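Side-chain contacts in oxidoreductase (PDB 7D5M), which binds NAD+ and, as an inositol dehydrogenase homolog, probably uses it to oxidise a polyol or sugar-like substrate: residues M344-T347 / A353-A356; Y201-V206 / L226-Q231; L149-R154 / P313-D318. All blocks are in the same frame, centred on the assembly; numbering follows the deposited sequence.

Contact 1: M344-T347 / A353-A356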
# COMPACT_ATOMS: atom_id res chain seq x y z
N MET A 344 -38.20 14.10 -3.14
CA MET A 344 -39.43 14.30 -2.34
C MET A 344 -40.06 15.64 -2.72
O MET A 344 -41.29 15.67 -3.01
CB MET A 344 -39.10 14.27 -0.85
CG MET A 344 -38.66 12.90 -0.39
SD MET A 344 -38.08 12.94 1.31
CE MET A 344 -37.46 11.26 1.47
N ASP A 345 -39.25 16.69 -2.75
CA ASP A 345 -39.71 18.06 -3.11
C ASP A 345 -40.23 18.07 -4.55
O ASP A 345 -41.31 18.65 -4.77
CB ASP A 345 -38.59 19.09 -2.91
CG ASP A 345 -39.00 20.48 -3.36
OD1 ASP A 345 -39.82 21.10 -2.66
OD2 ASP A 345 -38.53 20.89 -4.42
N ALA A 346 -39.50 17.44 -5.48
CA ALA A 346 -39.86 17.35 -6.92
C ALA A 346 -41.21 16.62 -7.06
O ALA A 346 -42.00 17.00 -7.95
CB ALA A 346 -38.79 16.67 -7.73
N THR A 347 -41.45 15.61 -6.22
CA THR A 347 -42.71 14.81 -6.26
C THR A 347 -43.86 15.75 -5.89
O THR A 347 -44.87 15.80 -6.64
CB THR A 347 -42.61 13.56 -5.38
OG1 THR A 347 -41.58 12.71 -5.89
CG2 THR A 347 -43.91 12.78 -5.32
N ALA A 353 -39.40 16.25 -14.90
CA ALA A 353 -38.10 16.37 -15.59
C ALA A 353 -36.97 16.18 -14.56
O ALA A 353 -36.02 15.42 -14.85
CB ALA A 353 -38.00 17.71 -16.28
N LEU A 354 -37.08 16.82 -13.40
CA LEU A 354 -36.03 16.72 -12.35
C LEU A 354 -36.02 15.29 -11.79
O LEU A 354 -34.92 14.70 -11.70
CB LEU A 354 -36.28 17.74 -11.25
CG LEU A 354 -35.19 17.81 -10.18
CD1 LEU A 354 -33.84 18.14 -10.80
CD2 LEU A 354 -35.55 18.82 -9.11
N LEU A 355 -37.19 14.75 -11.45
CA LEU A 355 -37.35 13.37 -10.92
C LEU A 355 -36.62 12.35 -11.81
O LEU A 355 -35.86 11.54 -11.25
CB LEU A 355 -38.84 13.02 -10.83
CG LEU A 355 -39.51 13.35 -9.50
CD1 LEU A 355 -41.00 13.03 -9.56
CD2 LEU A 355 -38.85 12.61 -8.35
N ALA A 356 -36.83 12.41 -13.13
CA ALA A 356 -36.33 11.41 -14.10
C ALA A 356 -34.80 11.45 -14.18
O ALA A 356 -34.20 10.39 -14.47
CB ALA A 356 -36.96 11.63 -15.45
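A346 and L355 meet where two consecutive helices, 329-349 and 352-357, come together across the short turn that joins them in the C-terminal alpha/beta domain. The CA atoms of these two residues are the nearest pair across the segments, 6.2 Å apart, and both CA-CB bonds point at the opposing helix. The tight part is A346 and T347 against L355. CB of A346 lies 3.8 Å from CG of L355, the branch point, and its second neighbour is CD2 of the same leucine at 4.1 Å. T347 and L355 cross at about a right angle, and both leucine methyls lie against the threonine hydroxyl oxygen rather than its methyl. That oxygen is beside its own backbone N (chi1 -63°), where it is hydrogen-bonded to the carbonyl O of A343, one turn back in the same helix; its approach to L355 is therefore plain van der Waals contact. No hydrogen bond joins the segments, and the 174 Å² buried between them comes largely from A346 and L355.

The outer side is more open. L354 adds one methyl there, its CD2 4.1 Å from CB of A346, which it reaches because CG stands anti to the backbone N (chi1 -175°). Both leucines remain partly exposed, while A353 and A356 are exposed and make no contact with 344-347. With an alanine in place of L355, the branch point and both methyls would be gone, which would probably open a gap beside A346 and uncover the T347 hydroxyl. The L355 fork straddles that hydroxyl evenly: CD1 and CD2 of L355 each lie 3.7 Å from OG1 of T347.

Contact 2: Y201-V206 / L226-Q231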
# COMPACT_ATOMS: atom_id res chain seq x y z
N TYR A 201 -28.13 -13.57 8.14
CA TYR A 201 -27.32 -12.55 8.84
C TYR A 201 -26.44 -11.85 7.79
O TYR A 201 -26.91 -10.84 7.25
CB TYR A 201 -26.58 -13.13 10.06
CG TYR A 201 -25.55 -12.17 10.59
CD1 TYR A 201 -25.75 -10.80 10.49
CD2 TYR A 201 -24.37 -12.61 11.15
CE1 TYR A 201 -24.80 -9.90 10.93
CE2 TYR A 201 -23.41 -11.72 11.62
CZ TYR A 201 -23.63 -10.36 11.50
OH TYR A 201 -22.67 -9.48 11.92
N VAL A 202 -25.24 -12.35 7.48
CA VAL A 202 -24.26 -11.53 6.69
C VAL A 202 -24.72 -11.30 5.24
O VAL A 202 -24.32 -10.26 4.68
CB VAL A 202 -22.82 -12.06 6.75
CG1 VAL A 202 -22.27 -11.92 8.17
CG2 VAL A 202 -22.67 -13.47 6.21
N LEU A 203 -25.49 -12.19 4.61
CA LEU A 203 -25.95 -11.96 3.21
C LEU A 203 -26.69 -10.62 3.16
O LEU A 203 -26.35 -9.76 2.32
CB LEU A 203 -26.87 -13.11 2.78
CG LEU A 203 -26.15 -14.42 2.49
CD1 LEU A 203 -27.15 -15.58 2.48
CD2 LEU A 203 -25.38 -14.36 1.18
N GLY A 204 -27.66 -10.46 4.07
CA GLY A 204 -28.51 -9.26 4.17
C GLY A 204 -27.76 -8.10 4.77
O GLY A 204 -27.96 -6.95 4.32
N ASP A 205 -26.91 -8.36 5.77
CA ASP A 205 -26.30 -7.28 6.58
C ASP A 205 -25.19 -6.60 5.78
O ASP A 205 -25.08 -5.35 5.83
CB ASP A 205 -25.77 -7.82 7.91
CG ASP A 205 -25.46 -6.71 8.90
OD1 ASP A 205 -26.41 -6.00 9.27
OD2 ASP A 205 -24.28 -6.55 9.26
N VAL A 206 -24.37 -7.38 5.08
CA VAL A 206 -23.17 -6.79 4.42
C VAL A 206 -23.11 -7.18 2.94
O VAL A 206 -22.74 -6.32 2.15
CB VAL A 206 -21.88 -7.13 5.19
CG1 VAL A 206 -21.87 -6.43 6.56
CG2 VAL A 206 -21.65 -8.62 5.34
N LEU A 226 -27.94 -18.33 -9.64
CA LEU A 226 -26.90 -18.24 -8.60
C LEU A 226 -26.90 -19.50 -7.75
O LEU A 226 -27.88 -20.26 -7.74
CB LEU A 226 -27.05 -16.96 -7.77
CG LEU A 226 -28.27 -16.80 -6.86
CD1 LEU A 226 -28.19 -17.67 -5.61
CD2 LEU A 226 -28.40 -15.34 -6.43
N MET A 227 -25.78 -19.72 -7.08
CA MET A 227 -25.69 -20.70 -5.98
C MET A 227 -25.08 -20.00 -4.78
O MET A 227 -24.30 -19.03 -4.94
CB MET A 227 -24.85 -21.92 -6.38
CG MET A 227 -23.55 -21.55 -7.03
SD MET A 227 -22.37 -22.89 -6.86
CE MET A 227 -22.27 -22.96 -5.07
N CYS A 228 -25.46 -20.45 -3.59
CA CYS A 228 -24.94 -19.89 -2.33
C CYS A 228 -24.65 -21.02 -1.35
O CYS A 228 -25.55 -21.84 -1.06
CB CYS A 228 -25.90 -18.87 -1.74
SG CYS A 228 -25.32 -18.20 -0.16
N SER A 229 -23.43 -21.04 -0.86
CA SER A 229 -22.97 -21.90 0.25
C SER A 229 -22.72 -21.01 1.47
O SER A 229 -21.93 -20.05 1.34
CB SER A 229 -21.76 -22.67 -0.18
OG SER A 229 -21.03 -23.10 0.94
N ARG A 230 -23.41 -21.26 2.58
CA ARG A 230 -23.33 -20.40 3.78
C ARG A 230 -23.01 -21.25 5.01
O ARG A 230 -23.41 -22.44 5.06
CB ARG A 230 -24.60 -19.57 3.94
CG ARG A 230 -25.79 -20.30 4.54
CD ARG A 230 -27.02 -19.40 4.59
NE ARG A 230 -28.24 -20.11 4.98
CZ ARG A 230 -29.29 -19.57 5.60
NH1 ARG A 230 -29.29 -18.30 5.98
NH2 ARG A 230 -30.34 -20.33 5.87
N GLN A 231 -22.32 -20.63 5.96
CA GLN A 231 -21.83 -21.30 7.19
C GLN A 231 -22.18 -20.45 8.41
O GLN A 231 -22.23 -19.20 8.30
CB GLN A 231 -20.32 -21.54 7.11
CG GLN A 231 -19.88 -22.27 5.86
CD GLN A 231 -19.76 -21.38 4.65
OE1 GLN A 231 -19.29 -20.25 4.74
NE2 GLN A 231 -20.17 -21.89 3.50
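L203 and C228 make the apolar part of this buried contact. The thiol faces the leucine fork: SG of C228 is 4.1 Å from CD1 and 4.1 Å from CD2 of L203, so neither methyl is favoured. SG stands anti to the backbone N of its strand residue (chi1 178°), which directs the sulfur at the helix. A looser approach follows at R230, where the aliphatic CD lies 4.4 Å from CD1 of L203; the hydrocarbon part of the arginine, not its charge, touches the leucine.

The backbones remain well separated, with 8.9 Å between the CA atoms of L203 and R230. This is helix-on-sheet packing in the C-terminal alpha/beta domain: the first turn of helix 202-217 meets strand 223-231 of the mixed sheet. W372 of helix 363-381 and A244 and T246 of the adjacent strand also touch L203.

Polar interactions lie at the helix start and the arginine end. The guanidinium of R230 forms salt bridges with E241 and D381, and E241 also accepts a hydrogen bond from the backbone N of L203. Y201 occupies the N-cap position, and its carbonyl O receives N of D205 at 2.9 Å.

Contact 3: L149-R154 / P313-D318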
# COMPACT_ATOMS: atom_id res chain seq x y z
N LEU A 149 -16.74 8.17 -6.71
CA LEU A 149 -16.00 7.31 -7.66
C LEU A 149 -16.84 6.10 -8.08
O LEU A 149 -16.45 5.45 -9.06
CB LEU A 149 -14.65 6.91 -7.07
CG LEU A 149 -13.62 8.03 -7.04
CD1 LEU A 149 -12.38 7.58 -6.30
CD2 LEU A 149 -13.27 8.50 -8.45
N ILE A 150 -17.97 5.84 -7.41
CA ILE A 150 -18.92 4.80 -7.88
C ILE A 150 -19.51 5.27 -9.22
O ILE A 150 -19.55 4.47 -10.17
CB ILE A 150 -20.00 4.46 -6.84
CG1 ILE A 150 -19.40 4.06 -5.49
CG2 ILE A 150 -20.93 3.39 -7.36
CD1 ILE A 150 -18.38 2.93 -5.57
N GLU A 151 -19.91 6.55 -9.30
CA GLU A 151 -20.41 7.18 -10.55
C GLU A 151 -19.30 7.18 -11.60
O GLU A 151 -19.60 6.93 -12.78
CB GLU A 151 -20.94 8.58 -10.27
CG GLU A 151 -21.11 9.43 -11.51
CD GLU A 151 -22.11 8.92 -12.53
OE1 GLU A 151 -22.96 8.07 -12.18
OE2 GLU A 151 -22.06 9.40 -13.68
N GLN A 152 -18.05 7.45 -11.21
CA GLN A 152 -16.90 7.39 -12.16
C GLN A 152 -16.85 5.98 -12.77
O GLN A 152 -16.68 5.86 -14.01
CB GLN A 152 -15.58 7.72 -11.47
CG GLN A 152 -14.35 7.49 -12.35
CD GLN A 152 -14.27 8.45 -13.51
OE1 GLN A 152 -14.88 9.53 -13.50
NE2 GLN A 152 -13.48 8.10 -14.52
N ALA A 153 -16.91 4.94 -11.94
CA ALA A 153 -16.85 3.53 -12.40
C ALA A 153 -18.02 3.25 -13.35
O ALA A 153 -17.79 2.67 -14.42
CB ALA A 153 -16.85 2.60 -11.21
N ARG A 154 -19.23 3.67 -12.98
CA ARG A 154 -20.42 3.47 -13.85
C ARG A 154 -20.14 4.06 -15.23
O ARG A 154 -20.40 3.39 -16.24
CB ARG A 154 -21.66 4.15 -13.27
CG ARG A 154 -22.91 3.94 -14.11
CD ARG A 154 -23.98 4.98 -13.84
NE ARG A 154 -23.52 6.28 -14.31
CZ ARG A 154 -23.40 6.65 -15.59
NH1 ARG A 154 -23.71 5.83 -16.58
NH2 ARG A 154 -22.97 7.87 -15.87
N PRO A 313 -17.94 14.05 -15.64
CA PRO A 313 -18.55 15.20 -14.97
C PRO A 313 -19.51 14.81 -13.84
O PRO A 313 -19.51 15.50 -12.82
CB PRO A 313 -19.24 15.98 -16.11
CG PRO A 313 -19.41 14.96 -17.23
CD PRO A 313 -18.25 13.99 -17.08
N GLY A 314 -20.26 13.72 -14.00
CA GLY A 314 -21.14 13.14 -12.97
C GLY A 314 -20.40 12.89 -11.66
O GLY A 314 -21.03 13.01 -10.58
N ALA A 315 -19.11 12.54 -11.74
CA ALA A 315 -18.28 12.13 -10.59
C ALA A 315 -17.71 13.37 -9.87
O ALA A 315 -17.15 13.18 -8.77
CB ALA A 315 -17.21 11.17 -11.04
N LEU A 316 -17.85 14.58 -10.42
CA LEU A 316 -17.30 15.83 -9.81
C LEU A 316 -18.42 16.65 -9.14
O LEU A 316 -18.09 17.51 -8.33
CB LEU A 316 -16.58 16.65 -10.88
CG LEU A 316 -15.29 16.03 -11.40
CD1 LEU A 316 -14.83 16.70 -12.69
CD2 LEU A 316 -14.19 16.08 -10.36
N LEU A 317 -19.68 16.37 -9.45
CA LEU A 317 -20.83 17.21 -9.00
C LEU A 317 -20.82 17.37 -7.47
O LEU A 317 -21.04 18.50 -6.99
CB LEU A 317 -22.14 16.58 -9.47
CG LEU A 317 -22.51 16.82 -10.93
CD1 LEU A 317 -23.72 15.98 -11.31
CD2 LEU A 317 -22.76 18.30 -11.19
N ASP A 318 -20.55 16.30 -6.73
CA ASP A 318 -20.76 16.27 -5.26
C ASP A 318 -19.48 16.60 -4.48
O ASP A 318 -19.54 16.55 -3.25
CB ASP A 318 -21.35 14.92 -4.82
CG ASP A 318 -22.78 14.70 -5.29
OD1 ASP A 318 -23.43 15.69 -5.72
OD2 ASP A 318 -23.22 13.54 -5.24
O HOH W 1 -20.66 11.24 -15.47
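E151 and Q152 of helix 148-158 lie against G314 and A315, which belong to the loop between strand 301-305 and helix 329-349. Van der Waals contact is closest at the glutamate, where E151 CG lies 3.5 Å from G314 C. The aliphatic part of the side chain thus passes over the G314-A315 peptide. A bend at chi2 turns the carboxylate from there toward R154. Beside it, CB of A315 lies 3.8 Å from OE1 of Q152 and equally close to CB of that residue. The Q152 amide oxygen has its polar partner outside the segments, the backbone N of H312 just ahead of P313, so the glutamine side chain follows the loop as well as touching A315.

Ionic pairing occurs within the helix. R154 grips E151 side-on, NE to OE1 and NH2 to OE2, each at 2.8 Å. The N-H...O angles are 172° and 168°. Both oxygens lie almost in the guanidinium plane, whereas the nitrogens stand out of the carboxylate plane, NE by 33°, although each is on the syn side.

The water-mediated link is the one polar bridge between the segments: water 1 donates to OE2 of E151 at 2.9 Å and accepts from N of G314 at the same length. Helix 148-158 packs on the mixed sheet (I150 on W284, A153 on L282) and on helix 202-217; this contact lays the loop before helix 329-349 along it, away from the NAD pocket.

With two arginine nitrogens and a water on its oxygens, these bonds fix the rotation of the E151 carboxylate, which would be expected to stay ionised.

Along the chain, contact 3 encloses contact 2: the loop it closes, from helix 148-158 to the segment after strand 301-305, contains helix 202-217 and strand 223-231. Contact 1 follows at the end of helix 329-349. Contacts 1 and 2 lie on opposite sides of the chain's centre, 35 Å between their centres; contact 3 is 21 Å from contact 1 and 29 Å from contact 2, again centre to centre. None touches another. Helix 202-217 starts in contact 2 and later packs on I150 of contact 3. Contacts 1 and 2 and the 313-318 side of contact 3 belong to the C-terminal alpha/beta domain, tying together its different layers: a pair of consecutive helices, the mixed sheet and a long loop.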